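Local coordinates for alpha-L-rhamnosidase (Streptomyces avermitilis, PDB 3W5M), which hydrolyses terminal non-reducing alpha-L-rhamnose residues from alpha-L-rhamnosides such as citrus flavonoids and gum arabic, at residues W118-I123 / R414-P419; R396-A401 / R462-D467; F309-K314 / G368-A373; A373-P378 / A446-P451. One frame throughout, in Å; residues are numbered along the deposited sequence.

Contact 1. Residues W118-I123 / R414-P419; sequences WSAKWI and RITSGP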
loop_
_atom_site.group_PDB
_atom_site.type_symbol
_atom_site.label_atom_id
_atom_site.label_comp_id
_atom_site.label_asym_id
_atom_site.label_seq_id
_atom_site.Cartn_x
_atom_site.Cartn_y
_atom_site.Cartn_z
ATOM N N TRP A 118 26.736 -10.128 -3.193
ATOM C CA TRP A 118 26.550 -9.261 -4.358
ATOM C C TRP A 118 27.898 -8.773 -4.853
ATOM O O TRP A 118 28.743 -8.316 -4.064
ATOM C CB TRP A 118 25.729 -8.023 -4.034
ATOM C CG TRP A 118 24.297 -8.240 -3.712
ATOM C CD1 TRP A 118 23.753 -8.509 -2.471
ATOM C CD2 TRP A 118 23.192 -8.111 -4.620
ATOM N NE1 TRP A 118 22.370 -8.599 -2.570
ATOM C CE2 TRP A 118 22.004 -8.357 -3.877
ATOM C CE3 TRP A 118 23.093 -7.875 -6.005
ATOM C CZ2 TRP A 118 20.737 -8.341 -4.464
ATOM C CZ3 TRP A 118 21.812 -7.857 -6.590
ATOM C CH2 TRP A 118 20.659 -8.086 -5.817
ATOM N N SER A 119 28.117 -8.856 -6.161
ATOM C CA SER A 119 29.237 -8.146 -6.750
ATOM C C SER A 119 28.769 -7.053 -7.740
ATOM O O SER A 119 29.580 -6.305 -8.302
ATOM C CB SER A 119 30.156 -9.136 -7.440
ATOM O OG SER A 119 29.444 -9.787 -8.470
ATOM N N ALA A 120 27.454 -6.973 -7.952
ATOM C CA ALA A 120 26.862 -5.958 -8.816
ATOM C C ALA A 120 27.155 -4.535 -8.290
ATOM O O ALA A 120 27.404 -4.358 -7.098
ATOM C CB ALA A 120 25.356 -6.203 -8.918
ATOM N N LYS A 121 27.138 -3.538 -9.173
ATOM C CA LYS A 121 27.246 -2.120 -8.790
ATOM C C LYS A 121 25.947 -1.370 -9.051
ATOM O O LYS A 121 25.242 -1.636 -10.048
ATOM C CB LYS A 121 28.352 -1.406 -9.584
ATOM C CG LYS A 121 29.659 -2.162 -9.767
ATOM C CD LYS A 121 30.426 -2.348 -8.480
ATOM C CE LYS A 121 31.890 -2.648 -8.807
ATOM N NZ LYS A 121 32.515 -3.525 -7.781
ATOM N N TRP A 122 25.645 -0.408 -8.180
ATOM C CA TRP A 122 24.503 0.464 -8.403
ATOM C C TRP A 122 24.755 1.336 -9.614
ATOM O O TRP A 122 25.786 2.013 -9.697
ATOM C CB TRP A 122 24.269 1.339 -7.190
ATOM C CG TRP A 122 23.770 0.586 -6.015
ATOM C CD1 TRP A 122 24.516 0.093 -4.946
ATOM C CD2 TRP A 122 22.417 0.233 -5.758
ATOM N NE1 TRP A 122 23.684 -0.543 -4.052
ATOM C CE2 TRP A 122 22.390 -0.454 -4.513
ATOM C CE3 TRP A 122 21.209 0.429 -6.460
ATOM C CZ2 TRP A 122 21.212 -0.955 -3.966
ATOM C CZ3 TRP A 122 20.036 -0.081 -5.902
ATOM C CH2 TRP A 122 20.050 -0.760 -4.675
ATOM N N ILE A 123 23.803 1.360 -10.551
ATOM C CA ILE A 123 23.932 2.227 -11.710
ATOM C C ILE A 123 22.684 3.079 -11.945
ATOM O O ILE A 123 21.556 2.672 -11.612
ATOM C CB ILE A 123 24.260 1.459 -13.002
ATOM C CG1 ILE A 123 23.144 0.449 -13.337
ATOM C CG2 ILE A 123 25.651 0.821 -12.946
ATOM C CD1 ILE A 123 23.351 -0.244 -14.672
ATOM N N ARG A 414 28.637 -14.852 -14.236
ATOM C CA ARG A 414 27.895 -13.809 -13.537
ATOM C C ARG A 414 27.915 -12.517 -14.358
ATOM O O ARG A 414 28.982 -12.005 -14.715
ATOM C CB ARG A 414 28.494 -13.600 -12.132
ATOM C CG ARG A 414 27.638 -12.717 -11.251
ATOM C CD ARG A 414 28.331 -12.452 -9.923
ATOM N NE ARG A 414 28.390 -13.669 -9.118
ATOM C CZ ARG A 414 28.711 -13.701 -7.831
ATOM N NH1 ARG A 414 28.995 -12.582 -7.177
ATOM N NH2 ARG A 414 28.756 -14.855 -7.200
ATOM N N ILE A 415 26.729 -11.992 -14.670
ATOM C CA ILE A 415 26.602 -10.754 -15.428
ATOM C C ILE A 415 25.991 -9.755 -14.448
ATOM O O ILE A 415 25.033 -10.083 -13.759
ATOM C CB ILE A 415 25.684 -10.949 -16.669
ATOM C CG1 ILE A 415 26.192 -12.102 -17.570
ATOM C CG2 ILE A 415 25.509 -9.643 -17.427
ATOM C CD1 ILE A 415 27.576 -11.870 -18.168
ATOM N N THR A 416 26.577 -8.568 -14.332
ATOM C CA THR A 416 26.055 -7.596 -13.377
ATOM C C THR A 416 25.881 -6.208 -13.968
ATOM O O THR A 416 26.510 -5.843 -14.966
ATOM C CB THR A 416 26.979 -7.449 -12.136
ATOM O OG1 THR A 416 28.264 -7.022 -12.573
ATOM C CG2 THR A 416 27.128 -8.760 -11.365
ATOM N N SER A 417 25.024 -5.434 -13.309
ATOM C CA SER A 417 24.972 -4.006 -13.469
ATOM C C SER A 417 26.339 -3.417 -13.135
ATOM O O SER A 417 26.996 -3.821 -12.143
ATOM C CB SER A 417 23.896 -3.408 -12.558
ATOM O OG SER A 417 24.072 -3.764 -11.190
ATOM N N GLY A 418 26.728 -2.456 -13.961
ATOM C CA GLY A 418 28.030 -1.802 -13.879
ATOM C C GLY A 418 28.291 -0.854 -15.046
ATOM O O GLY A 418 27.395 -0.585 -15.859
ATOM N N PRO A 419 29.527 -0.325 -15.127
ATOM C CA PRO A 419 29.846 0.836 -15.964
ATOM C C PRO A 419 29.681 0.600 -17.458
ATOM O O PRO A 419 29.552 1.573 -18.203
ATOM C CB PRO A 419 31.327 1.111 -15.633
ATOM C CG PRO A 419 31.525 0.508 -14.259
ATOM C CD PRO A 419 30.698 -0.753 -14.329
#
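Ser417 and Lys121 clasp each other twice: the hydroxyl OG of Ser417 donates to the carbonyl O of Lys121 at 2.7 Å, and the backbone N of Lys121 donates to the carbonyl O of Ser417 at 3.0 Å with a nearly straight N-H...O angle of 168°. The pair lies at one border of a jelly-roll beta-sandwich, where the incoming chain 118-123 runs beside the end of strand 412-416, an edge strand of the five-stranded sheet. With OG between the backbone N and the carbonyl carbon (chi1 55°), the serine turns its hydroxyl up to the passing carbonyl; the same oxygen also accepts from the backbone N of Ala401, so two bonds grip it and fix its rotation. A second polar link lies farther back along the strand. Arg414 is bent at its third torsion, and NH1 reaches OG of Ser119 at 3.1 Å, with the serine oxygen in the guanidinium plane and a donor angle of 165°. Between these links the contact is apolar, with CA of Ala120 set against CB of Thr416 at 3.6 Å. Beyond Lys121 the chain enters strand 123-124, at the edge of the other sheet. There Ile123 lays both branches against the loop: CD1 meets CB of Ser417 at 3.8 Å, while CG2 rests 3.6 Å from the backbone N of Gly418.

Contact 2. Residues R396-A401 / R462-D467; sequences RPALLA and RGADND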
loop_
_atom_site.group_PDB
_atom_site.type_symbol
_atom_site.label_atom_id
_atom_site.label_comp_id
_atom_site.label_asym_id
_atom_site.label_seq_id
_atom_site.Cartn_x
_atom_site.Cartn_y
_atom_site.Cartn_z
ATOM N N ARG A 396 17.870 10.724 -7.927
ATOM C CA ARG A 396 17.904 9.953 -9.173
ATOM C C ARG A 396 17.737 8.497 -8.833
ATOM O O ARG A 396 18.361 8.003 -7.868
ATOM C CB ARG A 396 19.256 10.099 -9.882
ATOM C CG ARG A 396 19.505 11.464 -10.488
ATOM C CD ARG A 396 20.979 11.684 -10.774
ATOM N NE ARG A 396 21.416 12.965 -10.222
ATOM C CZ ARG A 396 21.873 13.127 -8.981
ATOM N NH1 ARG A 396 21.969 12.086 -8.167
ATOM N NH2 ARG A 396 22.246 14.327 -8.554
ATOM N N PRO A 397 16.942 7.776 -9.638
ATOM C CA PRO A 397 16.872 6.348 -9.348
ATOM C C PRO A 397 18.075 5.520 -9.805
ATOM O O PRO A 397 18.805 5.878 -10.754
ATOM C CB PRO A 397 15.569 5.907 -10.050
ATOM C CG PRO A 397 15.370 6.900 -11.119
ATOM C CD PRO A 397 15.937 8.201 -10.621
ATOM N N ALA A 398 18.267 4.402 -9.122
ATOM C CA ALA A 398 19.371 3.515 -9.384
ATOM C C ALA A 398 18.941 2.054 -9.402
ATOM O O ALA A 398 17.998 1.674 -8.723
ATOM C CB ALA A 398 20.492 3.748 -8.346
ATOM N N LEU A 399 19.651 1.260 -10.196
ATOM C CA LEU A 399 19.407 -0.180 -10.395
ATOM C C LEU A 399 20.568 -1.019 -9.856
ATOM O O LEU A 399 21.737 -0.678 -10.056
ATOM C CB LEU A 399 19.255 -0.470 -11.906
ATOM C CG LEU A 399 19.080 -1.935 -12.301
ATOM C CD1 LEU A 399 17.729 -2.517 -11.900
ATOM C CD2 LEU A 399 19.333 -2.126 -13.804
ATOM N N LEU A 400 20.245 -2.160 -9.250
ATOM C CA LEU A 400 21.237 -3.169 -8.903
ATOM C C LEU A 400 20.761 -4.501 -9.479
ATOM O O LEU A 400 19.636 -4.947 -9.217
ATOM C CB LEU A 400 21.408 -3.257 -7.374
ATOM C CG LEU A 400 22.548 -4.141 -6.857
ATOM C CD1 LEU A 400 23.878 -3.438 -7.124
ATOM C CD2 LEU A 400 22.380 -4.406 -5.376
ATOM N N ALA A 401 21.578 -5.125 -10.329
ATOM C CA ALA A 401 21.138 -6.401 -10.942
ATOM C C ALA A 401 22.293 -7.394 -11.061
ATOM O O ALA A 401 23.411 -7.005 -11.413
ATOM C CB ALA A 401 20.518 -6.142 -12.312
ATOM N N ARG A 462 26.057 5.918 -15.310
ATOM C CA ARG A 462 26.997 6.400 -14.300
ATOM C C ARG A 462 26.836 5.525 -13.073
ATOM O O ARG A 462 25.818 4.813 -12.923
ATOM C CB ARG A 462 26.734 7.872 -13.982
ATOM C CG ARG A 462 25.293 8.164 -13.597
ATOM C CD ARG A 462 25.032 9.632 -13.348
ATOM N NE ARG A 462 25.569 10.064 -12.068
ATOM C CZ ARG A 462 25.271 11.224 -11.494
ATOM N NH1 ARG A 462 24.415 12.065 -12.089
ATOM N NH2 ARG A 462 25.823 11.536 -10.322
ATOM N N GLY A 463 27.848 5.519 -12.212
ATOM C CA GLY A 463 27.675 4.942 -10.896
ATOM C C GLY A 463 26.711 5.873 -10.206
ATOM O O GLY A 463 26.772 7.093 -10.396
ATOM N N ALA A 464 25.806 5.300 -9.435
ATOM C CA ALA A 464 24.836 6.049 -8.663
ATOM C C ALA A 464 25.523 6.784 -7.513
ATOM O O ALA A 464 26.509 6.298 -6.965
ATOM C CB ALA A 464 23.812 5.088 -8.111
ATOM N N ASP A 465 25.003 7.951 -7.159
ATOM C CA ASP A 465 25.571 8.751 -6.073
ATOM C C ASP A 465 24.654 8.688 -4.862
ATOM O O ASP A 465 24.772 9.478 -3.921
ATOM C CB ASP A 465 25.781 10.204 -6.526
ATOM C CG ASP A 465 24.478 10.981 -6.645
ATOM O OD1 ASP A 465 23.484 10.414 -7.150
ATOM O OD2 ASP A 465 24.450 12.163 -6.233
ATOM N N ASN A 466 23.734 7.732 -4.921
ATOM C CA ASN A 466 22.787 7.449 -3.862
ATOM C C ASN A 466 23.475 6.865 -2.631
ATOM O O ASN A 466 24.393 6.040 -2.744
ATOM C CB ASN A 466 21.749 6.431 -4.384
ATOM C CG ASN A 466 21.150 6.812 -5.755
ATOM O OD1 ASN A 466 21.848 7.237 -6.672
ATOM N ND2 ASN A 466 19.852 6.618 -5.898
ATOM N N ASP A 467 23.026 7.274 -1.447
ATOM C CA ASP A 467 23.404 6.585 -0.220
ATOM C C ASP A 467 23.076 5.097 -0.362
ATOM O O ASP A 467 22.019 4.738 -0.877
ATOM C CB ASP A 467 22.645 7.174 0.980
ATOM C CG ASP A 467 22.967 8.650 1.213
ATOM O OD1 ASP A 467 24.136 8.981 1.528
ATOM O OD2 ASP A 467 22.045 9.482 1.086
HETATM O O HOH W 1 20.285 9.913 -6.018
#
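Ala398, at the start of strand 398-407, and Ala464, just past strand 459-463, bring their backbones to 6.1 Å between CA atoms, and side chains make the connection. Their methyls meet directly, CB to CB at 3.6 Å. Beside them Asn466 holds its CG opposite its own carbonyl carbon (chi1 -49°), which swings the amide toward Arg396: ND2 donates to the carbonyl O of Arg396 at 2.8 Å, almost in line with the C=O bond (173°). A leucine in place of Asn466 would probably leave the Arg396 carbonyl without its amide donor. Farther along the side chain a salt bridge joins NH1 of Arg396 to OD1 of Asp465 at a short 2.5 Å. The carboxylate comes to the guanidinium edge, but the two planes stand 60° apart, so the ions do not pair flat, side by side. NH1 of Arg462 lies over one face of the same guanidinium, 3.6 Å from NE of Arg396. This approach of like charges is probably eased by Asp465 and by Glu131, which forms a salt bridge with NE of Arg396. Strand 123-124 of the seven-stranded sheet runs between the two segments, bonded through Ser124 to Arg462 and through Ile123 to Leu399 of the five-stranded sheet; it thus bridges the two sheets at the border of the jelly-roll sandwich, while strand 316-326 flanks 398-407 on its other side.

Contact 3. Residues F309-K314 / G368-A373; sequences FRLPHK and GANALA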
loop_
_atom_site.group_PDB
_atom_site.type_symbol
_atom_site.label_atom_id
_atom_site.label_comp_id
_atom_site.label_asym_id
_atom_site.label_seq_id
_atom_site.Cartn_x
_atom_site.Cartn_y
_atom_site.Cartn_z
ATOM N N PHE A 309 25.700 -9.270 -23.750
ATOM C CA PHE A 309 26.782 -10.146 -23.322
ATOM C C PHE A 309 26.652 -11.495 -24.018
ATOM O O PHE A 309 25.574 -11.872 -24.510
ATOM C CB PHE A 309 26.775 -10.320 -21.782
ATOM C CG PHE A 309 25.450 -10.794 -21.237
ATOM C CD1 PHE A 309 24.388 -9.899 -21.070
ATOM C CD2 PHE A 309 25.250 -12.132 -20.937
ATOM C CE1 PHE A 309 23.171 -10.353 -20.597
ATOM C CE2 PHE A 309 24.036 -12.594 -20.448
ATOM C CZ PHE A 309 22.988 -11.700 -20.291
ATOM N N ARG A 310 27.761 -12.224 -24.043
ATOM C CA ARG A 310 27.844 -13.523 -24.679
ATOM C C ARG A 310 27.939 -14.590 -23.588
ATOM O O ARG A 310 28.655 -14.414 -22.597
ATOM C CB ARG A 310 29.082 -13.525 -25.591
ATOM C CG ARG A 310 29.215 -14.678 -26.573
ATOM C CD ARG A 310 30.685 -14.879 -26.950
ATOM N NE ARG A 310 30.877 -15.740 -28.120
ATOM C CZ ARG A 310 32.048 -16.255 -28.510
ATOM N NH1 ARG A 310 33.163 -16.018 -27.817
ATOM N NH2 ARG A 310 32.107 -17.022 -29.598
ATOM N N LEU A 311 27.182 -15.669 -23.740
ATOM C CA LEU A 311 27.275 -16.820 -22.857
ATOM C C LEU A 311 27.835 -18.017 -23.644
ATOM O O LEU A 311 27.729 -18.040 -24.876
ATOM C CB LEU A 311 25.901 -17.165 -22.270
ATOM C CG LEU A 311 25.254 -16.133 -21.335
ATOM C CD1 LEU A 311 23.903 -16.640 -20.845
ATOM C CD2 LEU A 311 26.195 -15.800 -20.187
ATOM N N PRO A 312 28.428 -19.011 -22.944
ATOM C CA PRO A 312 28.963 -20.154 -23.700
ATOM C C PRO A 312 27.881 -21.065 -24.273
ATOM O O PRO A 312 26.751 -21.066 -23.778
ATOM C CB PRO A 312 29.791 -20.907 -22.649
ATOM C CG PRO A 312 29.145 -20.561 -21.352
ATOM C CD PRO A 312 28.710 -19.128 -21.502
ATOM N N HIS A 313 28.227 -21.840 -25.305
ATOM C CA HIS A 313 27.336 -22.887 -25.821
ATOM C C HIS A 313 27.493 -24.161 -25.000
ATOM O O HIS A 313 28.143 -25.124 -25.433
ATOM C CB HIS A 313 27.610 -23.176 -27.308
ATOM C CG HIS A 313 27.392 -21.996 -28.200
ATOM N ND1 HIS A 313 26.287 -21.876 -29.017
ATOM C CD2 HIS A 313 28.132 -20.878 -28.395
ATOM C CE1 HIS A 313 26.354 -20.730 -29.675
ATOM N NE2 HIS A 313 27.465 -20.108 -29.317
ATOM N N LYS A 314 26.922 -24.147 -23.799
ATOM C CA LYS A 314 26.901 -25.294 -22.911
ATOM C C LYS A 314 25.514 -25.399 -22.377
ATOM O O LYS A 314 24.789 -24.410 -22.321
ATOM C CB LYS A 314 27.789 -25.068 -21.682
ATOM C CG LYS A 314 29.267 -25.001 -21.924
ATOM C CD LYS A 314 29.931 -24.801 -20.578
ATOM C CE LYS A 314 31.355 -24.345 -20.753
ATOM N NZ LYS A 314 31.987 -24.123 -19.422
ATOM N N GLY A 368 25.442 -17.998 -26.703
ATOM C CA GLY A 368 25.812 -16.878 -27.532
ATOM C C GLY A 368 25.198 -15.609 -26.985
ATOM O O GLY A 368 25.200 -15.382 -25.770
ATOM N N ALA A 369 24.638 -14.806 -27.882
ATOM C CA ALA A 369 24.303 -13.432 -27.576
ATOM C C ALA A 369 23.029 -13.293 -26.750
ATOM O O ALA A 369 21.992 -13.913 -27.019
ATOM C CB ALA A 369 24.234 -12.595 -28.846
ATOM N N ASN A 370 23.146 -12.458 -25.726
ATOM C CA ASN A 370 22.085 -12.225 -24.758
ATOM C C ASN A 370 21.976 -10.724 -24.517
ATOM O O ASN A 370 22.950 -9.986 -24.716
ATOM C CB ASN A 370 22.401 -12.919 -23.426
ATOM C CG ASN A 370 22.266 -14.425 -23.487
ATOM O OD1 ASN A 370 21.276 -14.982 -23.030
ATOM N ND2 ASN A 370 23.302 -15.105 -24.006
ATOM N N ALA A 371 20.790 -10.266 -24.121
ATOM C CA ALA A 371 20.613 -8.881 -23.690
ATOM C C ALA A 371 19.816 -8.860 -22.363
ATOM O O ALA A 371 18.800 -9.531 -22.225
ATOM C CB ALA A 371 19.866 -8.094 -24.755
ATOM N N LEU A 372 20.304 -8.089 -21.400
ATOM C CA LEU A 372 19.572 -7.856 -20.146
ATOM C C LEU A 372 19.232 -6.361 -20.141
ATOM O O LEU A 372 20.028 -5.531 -20.559
ATOM C CB LEU A 372 20.420 -8.274 -18.941
ATOM C CG LEU A 372 19.798 -8.087 -17.559
ATOM C CD1 LEU A 372 18.612 -9.010 -17.394
ATOM C CD2 LEU A 372 20.849 -8.357 -16.482
ATOM N N ALA A 373 18.022 -6.012 -19.714
ATOM C CA ALA A 373 17.566 -4.646 -19.889
ATOM C C ALA A 373 16.623 -4.289 -18.752
ATOM O O ALA A 373 16.010 -5.179 -18.187
ATOM C CB ALA A 373 16.832 -4.519 -21.191
#
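Two neighbouring antiparallel strands of a jelly-roll sheet, 303-311 and 368-377, meet here near their ends. Phe309 and Asn370 form a hydrogen-bonded pair, with N of Phe309 to O of Asn370 at 3.0 Å and N of Asn370 to O of Phe309 at 2.8 Å. Arg310 and Ala369 make the non-hydrogen-bonded pair between, and Leu311 and Gly368 close a second hydrogen-bonded pair. Gly368 enters with a positive phi (77°), a backbone shape that favours glycine, and the His313 ring lies with one face over its backbone N. Cross-strand side-chain packing centres on Phe309. Its first torsion tucks the ring over its own backbone (chi1 54°), and the ring folds across the partner strand rather than standing off it. One face takes the CB of Asn370 in a CH-pi contact, 3.6 Å from the ring centroid, and the Asn370 amide lies nearly parallel to the ring, 16° between planes. The same ring brings CE1 to 3.8 Å from CB of Leu372. An alanine at Phe309 is likely to strip Asn370 CB and Leu372 of this cover and open a gap toward Leu403 and Ile415, which the ring also touches. The Asn370 amide is held locally: ND2 donates to the carbonyl of Arg366 and only weakly to that of Gly368, and the same nitrogen packs 3.5 Å from CG of Leu311. Regular strand pairing on one side of a ring and the opposing sheet on the other is the construction of a beta-sandwich core.

Contact 4. Residues A373-P378 / A446-P451; sequences AAYVAP and AGWTSP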
loop_
_atom_site.group_PDB
_atom_site.type_symbol
_atom_site.label_atom_id
_atom_site.label_comp_id
_atom_site.label_asym_id
_atom_site.label_seq_id
_atom_site.Cartn_x
_atom_site.Cartn_y
_atom_site.Cartn_z
ATOM N N ALA A 373 18.022 -6.012 -19.714
ATOM C CA ALA A 373 17.566 -4.646 -19.889
ATOM C C ALA A 373 16.623 -4.289 -18.752
ATOM O O ALA A 373 16.010 -5.179 -18.187
ATOM C CB ALA A 373 16.832 -4.519 -21.191
ATOM N N ALA A 374 16.504 -3.001 -18.438
ATOM C CA ALA A 374 15.523 -2.600 -17.402
ATOM C C ALA A 374 15.016 -1.188 -17.619
ATOM O O ALA A 374 15.751 -0.341 -18.098
ATOM C CB ALA A 374 16.113 -2.760 -15.985
ATOM N N TYR A 375 13.752 -0.942 -17.246
ATOM C CA TYR A 375 13.259 0.400 -17.014
ATOM C C TYR A 375 13.569 0.705 -15.563
ATOM O O TYR A 375 13.452 -0.186 -14.725
ATOM C CB TYR A 375 11.751 0.470 -17.153
ATOM C CG TYR A 375 11.300 0.488 -18.597
ATOM C CD1 TYR A 375 11.499 1.627 -19.381
ATOM C CD2 TYR A 375 10.652 -0.603 -19.153
ATOM C CE1 TYR A 375 11.100 1.657 -20.714
ATOM C CE2 TYR A 375 10.239 -0.584 -20.496
ATOM C CZ TYR A 375 10.470 0.558 -21.257
ATOM O OH TYR A 375 10.102 0.638 -22.605
ATOM N N VAL A 376 13.978 1.938 -15.313
ATOM C CA VAL A 376 14.283 2.412 -13.943
ATOM C C VAL A 376 13.567 3.740 -13.679
ATOM O O VAL A 376 13.844 4.726 -14.358
ATOM C CB VAL A 376 15.800 2.615 -13.751
ATOM C CG1 VAL A 376 16.057 3.022 -12.282
ATOM C CG2 VAL A 376 16.537 1.356 -14.127
ATOM N N ALA A 377 12.664 3.780 -12.681
ATOM C CA ALA A 377 11.793 4.951 -12.443
ATOM C C ALA A 377 11.956 5.501 -11.029
ATOM O O ALA A 377 12.470 4.803 -10.184
ATOM C CB ALA A 377 10.311 4.549 -12.617
ATOM N N PRO A 378 11.462 6.725 -10.765
ATOM C CA PRO A 378 11.604 7.347 -9.410
ATOM C C PRO A 378 10.904 6.661 -8.236
ATOM O O PRO A 378 11.505 6.588 -7.156
ATOM C CB PRO A 378 11.037 8.766 -9.612
ATOM C CG PRO A 378 11.120 8.995 -11.106
ATOM C CD PRO A 378 10.832 7.663 -11.717
ATOM N N ALA A 446 12.453 -0.019 -30.688
ATOM C CA ALA A 446 12.141 -1.415 -30.940
ATOM C C ALA A 446 13.369 -2.320 -30.909
ATOM O O ALA A 446 14.398 -2.028 -31.552
ATOM C CB ALA A 446 11.403 -1.558 -32.276
ATOM N N GLY A 447 13.254 -3.415 -30.168
ATOM C CA GLY A 447 14.305 -4.439 -30.127
ATOM C C GLY A 447 15.318 -4.280 -28.990
ATOM O O GLY A 447 16.233 -5.096 -28.860
ATOM N N TRP A 448 15.126 -3.283 -28.130
ATOM C CA TRP A 448 16.158 -2.953 -27.140
ATOM C C TRP A 448 16.317 -4.008 -26.047
ATOM O O TRP A 448 17.346 -4.028 -25.341
ATOM C CB TRP A 448 15.933 -1.545 -26.546
ATOM C CG TRP A 448 14.776 -1.499 -25.587
ATOM C CD1 TRP A 448 13.454 -1.554 -25.904
ATOM C CD2 TRP A 448 14.842 -1.406 -24.150
ATOM N NE1 TRP A 448 12.688 -1.474 -24.761
ATOM C CE2 TRP A 448 13.519 -1.428 -23.673
ATOM C CE3 TRP A 448 15.900 -1.347 -23.221
ATOM C CZ2 TRP A 448 13.209 -1.347 -22.309
ATOM C CZ3 TRP A 448 15.591 -1.269 -21.859
ATOM C CH2 TRP A 448 14.265 -1.272 -21.421
ATOM N N THR A 449 15.309 -4.854 -25.850
ATOM C CA THR A 449 15.426 -5.919 -24.841
ATOM C C THR A 449 15.977 -7.206 -25.431
ATOM O O THR A 449 16.042 -8.218 -24.754
ATOM C CB THR A 449 14.101 -6.185 -24.117
ATOM O OG1 THR A 449 13.170 -6.768 -25.032
ATOM C CG2 THR A 449 13.523 -4.870 -23.591
ATOM N N SER A 450 16.384 -7.147 -26.704
ATOM C CA SER A 450 16.955 -8.297 -27.402
ATOM C C SER A 450 18.396 -8.074 -27.869
ATOM O O SER A 450 18.801 -6.939 -28.123
ATOM C CB SER A 450 16.069 -8.687 -28.610
ATOM O OG SER A 450 14.842 -9.235 -28.150
ATOM N N PRO A 451 19.173 -9.164 -28.003
ATOM C CA PRO A 451 20.537 -8.999 -28.495
ATOM C C PRO A 451 20.520 -8.570 -29.951
ATOM O O PRO A 451 19.490 -8.682 -30.599
ATOM C CB PRO A 451 21.158 -10.391 -28.333
ATOM C CG PRO A 451 20.025 -11.335 -28.235
ATOM C CD PRO A 451 18.808 -10.579 -27.798
#
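Trp448 holds its CG flanked by both backbone branches (chi1 74°), while Tyr375 has its CG swung opposite the carbonyl carbon (chi1 -78°); together these torsions bring indole and phenol into a T-shaped pair. The indole is thereby laid against the outer face of the seven-stranded sheet of the jelly-roll sandwich, the side turned away from the five-stranded sheet. The edge of Trp448 points at the face of Tyr375, with centroids of the six-membered rings 5.0 Å apart and planes at 68°. CZ2 makes the closest approach, 3.5 Å from CZ of Tyr375. Farther round the indole, CZ3 packs on the methyl of Ala373 at 3.5 Å, and the carbonyl O of Ala374 lies near the indole plane, 3.8 Å from CH2. The tryptophan is presented by a type I beta turn from Gly447 to Ser450, closed by the bond from N of Ser450 to O of Gly447. Partners in strand 303-311 tie down both residues: Gln304 bonds the Tyr375 hydroxyl, and Arg306 the carbonyl of Trp448. The turn also folds a methyl back over its own tryptophan: CG2 of Thr449 lies above the centre of the indole, 4.1 Å from CB of Ala373.

The four contacts show how one sandwich uses different chemistry at different depths. Contact 4 is the buried one and relies on aromatic and methyl packing, whereas contacts 1, 2 and 3 are partly buried and mix packing with polar bonds. Contacts 3 and 4 share Ala373 and use opposite faces of strand 368-377: Phe309 packs inward, Trp448 outward. Contacts 1 and 2 adjoin through Ile123 to Leu399 and Ser417 to Ala401 backbone bonds, and both stitch the border where the two sheets meet; of the pair, only contact 2 has a salt bridge. Contact 3 alone is regular strand pairing, and Ile415 touching Phe309 connects it with contact 1.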